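Local coordinates for protein 2-hydroxyhepta-2,4-diene-1,7-dioate isomerase (Corynebacterium glutamicum, PDB 4DBF) that probably acts as a magnesium-dependent lyase or isomerase of the fumarylacetoacetate hydrolase family, with oxaloacetate decarboxylase activity, at residues R25-P29 with D30-F34; W195-D199 with I200-D204. All coordinates share one frame; numbering follows the deposited sequence.

Interaction 1 of 2, residues R25-P29 with D30-F34; sequences RIATP and DGMCF. With MG (magnesium ion), chain D.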
loop_
_atom_site.group_PDB
_atom_site.type_symbol
_atom_site.label_atom_id
_atom_site.label_comp_id
_atom_site.label_asym_id
_atom_site.label_seq_id
_atom_site.Cartn_x
_atom_site.Cartn_y
_atom_site.Cartn_z
ATOM N N ARG A 25 -9.792 -18.837 0.268
ATOM C CA ARG A 25 -10.937 -18.133 -0.212
ATOM C C ARG A 25 -11.312 -18.803 -1.522
ATOM O O ARG A 25 -10.480 -19.155 -2.306
ATOM C CB ARG A 25 -10.613 -16.692 -0.472
ATOM C CG ARG A 25 -10.823 -15.761 0.658
ATOM C CD ARG A 25 -10.353 -14.352 0.298
ATOM N NE ARG A 25 -11.297 -13.644 -0.505
ATOM C CZ ARG A 25 -11.098 -13.231 -1.752
ATOM N NH1 ARG A 25 -9.992 -13.414 -2.370
ATOM N NH2 ARG A 25 -12.048 -12.614 -2.381
ATOM N N ILE A 26 -12.592 -18.962 -1.724
ATOM C CA ILE A 26 -13.082 -19.605 -2.904
ATOM C C ILE A 26 -14.230 -18.863 -3.568
ATOM O O ILE A 26 -14.966 -18.208 -2.937
ATOM C CB ILE A 26 -13.535 -21.051 -2.626
ATOM C CG1 ILE A 26 -14.455 -21.131 -1.418
ATOM C CG2 ILE A 26 -12.353 -21.972 -2.474
ATOM C CD1 ILE A 26 -15.080 -22.494 -1.266
ATOM N N ALA A 27 -14.355 -19.057 -4.857
ATOM C CA ALA A 27 -15.521 -18.710 -5.584
ATOM C C ALA A 27 -16.312 -19.998 -5.795
ATOM O O ALA A 27 -15.766 -21.001 -6.137
ATOM C CB ALA A 27 -15.172 -18.083 -6.895
ATOM N N THR A 28 -17.600 -19.907 -5.570
ATOM C CA THR A 28 -18.511 -21.001 -5.753
ATOM C C THR A 28 -19.700 -20.542 -6.588
ATOM O O THR A 28 -19.866 -19.394 -6.791
ATOM C CB THR A 28 -19.032 -21.501 -4.399
ATOM O OG1 THR A 28 -20.043 -20.640 -3.952
ATOM C CG2 THR A 28 -17.915 -21.553 -3.370
ATOM N N PRO A 29 -20.541 -21.470 -6.993
ATOM C CA PRO A 29 -21.712 -21.112 -7.762
ATOM C C PRO A 29 -22.588 -20.175 -6.990
ATOM O O PRO A 29 -23.358 -19.479 -7.547
ATOM C CB PRO A 29 -22.397 -22.444 -7.986
ATOM C CG PRO A 29 -21.332 -23.413 -7.911
ATOM C CD PRO A 29 -20.460 -22.907 -6.817
ATOM N N ASP A 30 -22.418 -20.139 -5.690
ATOM C CA ASP A 30 -23.227 -19.290 -4.858
ATOM C C ASP A 30 -22.602 -17.961 -4.474
ATOM O O ASP A 30 -23.230 -17.201 -3.841
ATOM C CB ASP A 30 -23.693 -20.026 -3.605
ATOM C CG ASP A 30 -24.904 -19.372 -2.957
ATOM O OD1 ASP A 30 -25.887 -19.024 -3.624
ATOM O OD2 ASP A 30 -24.864 -19.176 -1.762
ATOM N N GLY A 31 -21.365 -17.723 -4.881
ATOM C CA GLY A 31 -20.610 -16.550 -4.518
ATOM C C GLY A 31 -19.269 -16.918 -3.887
ATOM O O GLY A 31 -18.825 -18.000 -4.038
ATOM N N MET A 32 -18.681 -16.000 -3.158
ATOM C CA MET A 32 -17.383 -16.187 -2.528
ATOM C C MET A 32 -17.461 -16.328 -1.052
ATOM O O MET A 32 -18.243 -15.712 -0.431
ATOM C CB MET A 32 -16.529 -14.970 -2.758
ATOM C CG MET A 32 -16.076 -14.762 -4.150
ATOM S SD MET A 32 -15.175 -13.222 -4.297
ATOM C CE MET A 32 -14.607 -13.470 -5.936
ATOM N N CYS A 33 -16.537 -17.073 -0.508
ATOM C CA CYS A 33 -16.430 -17.204 0.910
ATOM C C CYS A 33 -15.031 -17.605 1.332
ATOM O O CYS A 33 -14.243 -17.981 0.532
ATOM C CB CYS A 33 -17.430 -18.231 1.436
ATOM S SG CYS A 33 -17.188 -19.873 0.793
ATOM N N PHE A 34 -14.773 -17.460 2.611
ATOM C CA PHE A 34 -13.687 -18.109 3.296
ATOM C C PHE A 34 -14.029 -19.561 3.581
ATOM O O PHE A 34 -15.152 -19.908 3.781
ATOM C CB PHE A 34 -13.343 -17.393 4.590
ATOM C CG PHE A 34 -12.586 -16.128 4.382
ATOM C CD1 PHE A 34 -11.264 -16.164 4.068
ATOM C CD2 PHE A 34 -13.214 -14.913 4.463
ATOM C CE1 PHE A 34 -10.570 -15.007 3.871
ATOM C CE2 PHE A 34 -12.522 -13.750 4.265
ATOM C CZ PHE A 34 -11.199 -13.803 3.973
HETATM MG MG MG D . -27.295 -17.716 -3.536
HETATM O O HOH W 1 -25.780 -16.318 -3.697
HETATM O O HOH W 2 -27.340 -17.426 -1.543
HETATM O O HOH W 3 -28.840 -16.093 -3.629
HETATM O O HOH W 4 -28.938 -19.231 -3.714
HETATM O O HOH W 5 -27.419 -17.820 -5.842
#

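Interaction 2 of 2, residues W195-D199 with I200-D204; sequences WIETD and INSID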
loop_
_atom_site.group_PDB
_atom_site.type_symbol
_atom_site.label_atom_id
_atom_site.label_comp_id
_atom_site.label_asym_id
_atom_site.label_seq_id
_atom_site.Cartn_x
_atom_site.Cartn_y
_atom_site.Cartn_z
ATOM N N TRP A 195 -3.387 -21.437 -0.435
ATOM C CA TRP A 195 -4.126 -21.312 0.775
ATOM C C TRP A 195 -3.160 -21.001 1.859
ATOM O O TRP A 195 -1.995 -20.957 1.619
ATOM C CB TRP A 195 -4.887 -22.591 1.078
ATOM C CG TRP A 195 -4.055 -23.814 0.906
ATOM C CD1 TRP A 195 -2.925 -24.156 1.585
ATOM C CD2 TRP A 195 -4.244 -24.878 -0.055
ATOM N NE1 TRP A 195 -2.438 -25.321 1.135
ATOM C CE2 TRP A 195 -3.179 -25.797 0.153
ATOM C CE3 TRP A 195 -5.152 -25.139 -1.015
ATOM C CZ2 TRP A 195 -3.064 -26.936 -0.575
ATOM C CZ3 TRP A 195 -5.027 -26.276 -1.750
ATOM C CH2 TRP A 195 -4.007 -27.161 -1.529
ATOM N N ILE A 196 -3.641 -20.762 3.049
ATOM C CA ILE A 196 -2.801 -20.331 4.122
ATOM C C ILE A 196 -2.624 -21.550 5.098
ATOM O O ILE A 196 -3.613 -22.106 5.613
ATOM C CB ILE A 196 -3.434 -19.170 4.842
ATOM C CG1 ILE A 196 -3.482 -17.924 3.880
ATOM C CG2 ILE A 196 -2.651 -18.845 6.153
ATOM C CD1 ILE A 196 -4.379 -16.887 4.431
ATOM N N GLU A 197 -1.373 -21.963 5.286
ATOM C CA GLU A 197 -1.066 -23.099 6.187
ATOM C C GLU A 197 -0.850 -22.531 7.581
ATOM O O GLU A 197 0.122 -21.817 7.810
ATOM C CB GLU A 197 0.181 -23.865 5.735
ATOM C CG GLU A 197 0.618 -25.001 6.750
ATOM C CD GLU A 197 -0.541 -25.999 6.999
ATOM O OE1 GLU A 197 -0.891 -26.766 6.077
ATOM O OE2 GLU A 197 -1.155 -25.996 8.072
ATOM N N THR A 198 -1.747 -22.837 8.510
ATOM C CA THR A 198 -1.685 -22.223 9.859
ATOM C C THR A 198 -0.821 -23.111 10.829
ATOM O O THR A 198 -0.386 -22.655 11.879
ATOM C CB THR A 198 -3.054 -22.046 10.493
ATOM O OG1 THR A 198 -3.581 -23.342 10.850
ATOM C CG2 THR A 198 -4.036 -21.271 9.521
ATOM N N ASP A 199 -0.546 -24.348 10.454
ATOM C CA ASP A 199 0.402 -25.175 11.299
ATOM C C ASP A 199 1.818 -24.725 10.935
ATOM O O ASP A 199 2.495 -25.352 10.160
ATOM C CB ASP A 199 0.173 -26.681 11.047
ATOM C CG ASP A 199 1.087 -27.606 11.906
ATOM O OD1 ASP A 199 1.861 -27.127 12.782
ATOM O OD2 ASP A 199 1.017 -28.823 11.624
ATOM N N ILE A 200 2.253 -23.595 11.463
ATOM C CA ILE A 200 3.530 -23.052 10.985
ATOM C C ILE A 200 4.775 -23.831 11.443
ATOM O O ILE A 200 5.839 -23.727 10.822
ATOM C CB ILE A 200 3.692 -21.572 11.296
ATOM C CG1 ILE A 200 3.465 -21.313 12.785
ATOM C CG2 ILE A 200 2.765 -20.703 10.375
ATOM C CD1 ILE A 200 4.378 -20.213 13.269
ATOM N N ASN A 201 4.636 -24.604 12.518
ATOM C CA ASN A 201 5.688 -25.560 12.912
ATOM C C ASN A 201 5.933 -26.699 11.962
ATOM O O ASN A 201 7.014 -27.290 11.974
ATOM C CB ASN A 201 5.415 -26.108 14.306
ATOM C CG ASN A 201 6.071 -25.281 15.347
ATOM O OD1 ASN A 201 6.854 -25.799 16.145
ATOM N ND2 ASN A 201 5.850 -23.968 15.295
ATOM N N SER A 202 4.934 -27.032 11.149
ATOM C CA SER A 202 5.100 -28.056 10.116
ATOM C C SER A 202 6.085 -27.614 9.005
ATOM O O SER A 202 6.404 -28.408 8.114
ATOM C CB SER A 202 3.747 -28.464 9.512
ATOM O OG SER A 202 3.272 -27.498 8.579
ATOM N N ILE A 203 6.560 -26.368 9.087
ATOM C CA ILE A 203 7.408 -25.769 8.066
ATOM C C ILE A 203 8.756 -25.507 8.684
ATOM O O ILE A 203 8.879 -24.732 9.629
ATOM C CB ILE A 203 6.812 -24.420 7.506
ATOM C CG1 ILE A 203 5.441 -24.625 6.875
ATOM C CG2 ILE A 203 7.797 -23.721 6.588
ATOM C CD1 ILE A 203 5.403 -25.702 5.816
ATOM N N ASP A 204 9.779 -26.155 8.141
ATOM C CA ASP A 204 11.140 -25.999 8.650
ATOM C C ASP A 204 11.912 -24.805 8.030
ATOM O O ASP A 204 12.463 -24.892 6.939
ATOM C CB ASP A 204 11.876 -27.333 8.468
ATOM C CG ASP A 204 13.200 -27.396 9.217
ATOM O OD1 ASP A 204 13.752 -28.517 9.270
ATOM O OD2 ASP A 204 13.697 -26.366 9.728
#

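Interaction 1 of 2, residues R25-P29 with D30-F34
Arg25 lies across Phe34 as a non-hydrogen-bonded pair of the hairpin made by strands 22-28 and 31-38. Arg25 CB rests 4.0 Å from Cys33 O. Because CG stands beside the backbone N (chi1 -91°), it is carried over one face of the Phe34 ring, where Arg25 CG comes within 3.3 Å of Phe34 CE1. Arg25 CD follows, 3.6 Å from Phe34 CE1 and nearly as near CZ. The chain then bends at chi3, turning the guanidinium 64° from the ring plane; Arg25 NH2 ends 3.7 Å from Met32 SD, while NH1 is hydrogen-bonded to Ala76 O. The two strands form an antiparallel beta hairpin with a type I turn from Thr28 to Gly31. Ile26 and Cys33 form a hydrogen-bonded pair, and their side chains pack on the face opposite Arg25. Nearer the turn, Gly31 O takes two bonds from Thr28, from opposite faces of its plane: one from N and one from OG1, the latter 2.9 Å long. At the tip, Asp30 OD1 binds a magnesium ion at 1.9 Å, five waters complete its octahedron, and Asp30 OD2 makes a salt bridge with Arg65.

Interaction 2 of 2, residues W195-D199 with I200-D204
Asp199 O is gripped twice by Ser202, once through the hydroxyl and once through the backbone. The hydroxyl lies more nearly in line with the carbonyl: Ser202 OG donates to Asp199 O at 2.8 Å, lying in the carbonyl plane with a C=O...donor angle of 158°. Ser202 N reaches Asp199 O at 3.1 Å from well above that plane, so the two donors use different regions around the oxygen. The serine torsion explains the double hold, since OG sits between its own backbone N and carbonyl carbon (chi1 78°), which brings hydroxyl and amide to bear on one acceptor.

The contact shows how a strand can turn straight into a short 3-10 segment. Strand 190-197 ends at Glu197, Asp199 is the centre of an inverse gamma turn closed by a weak bond from Ile200 N to Thr198 O, and residues 200-202 then form a 3-10 turn. Glu197 reaches forward to this corner: its chain bends at chi2, and Glu197 OE2 accepts Asp199 N at 3.0 Å through the anti lone pair. The Asp199 carboxylate runs alongside the serine, with Asp199 OD2 3.5 Å from Ser202 CB. Ile200 CG2 lies 3.8 Å from Glu197 O, and beyond it the side chain packs on Val159 and Phe162 of strand 159-170. Thr198 points its CB away from the 3-10 segment, and its OG1 is hydrogen-bonded to Met21 O.

Side-chain groups thus do much of the bonding at this corner: a carboxylate takes the amide at the centre of the gamma turn and the Ser202 hydroxyl adds to the hydrogen bond that Ser202 N makes to Asp199 O, which would tend to fix the direction in which the chain leaves the strand.

In the fold
The two interactions come in series along the chain, interaction 1 in the Rv2993c-like N-terminal region and interaction 2 in the fumarylacetoacetate hydrolase C-terminal region. Their centres are 23 Å apart and their nearest atoms about 6 Å apart, without touching. The connection runs through strand pairing: strand 22-28, the first arm of the hairpin, is an antiparallel neighbour of strand 190-197, from whose end the second turn departs. Interaction 1 lies at the surface, whereas interaction 2 is partly buried and nearer the chain centre. This pairing of strands joins the N-terminal part to the larger C-terminal part, which carries the magnesium site of Glu136, Glu138 and Asp167.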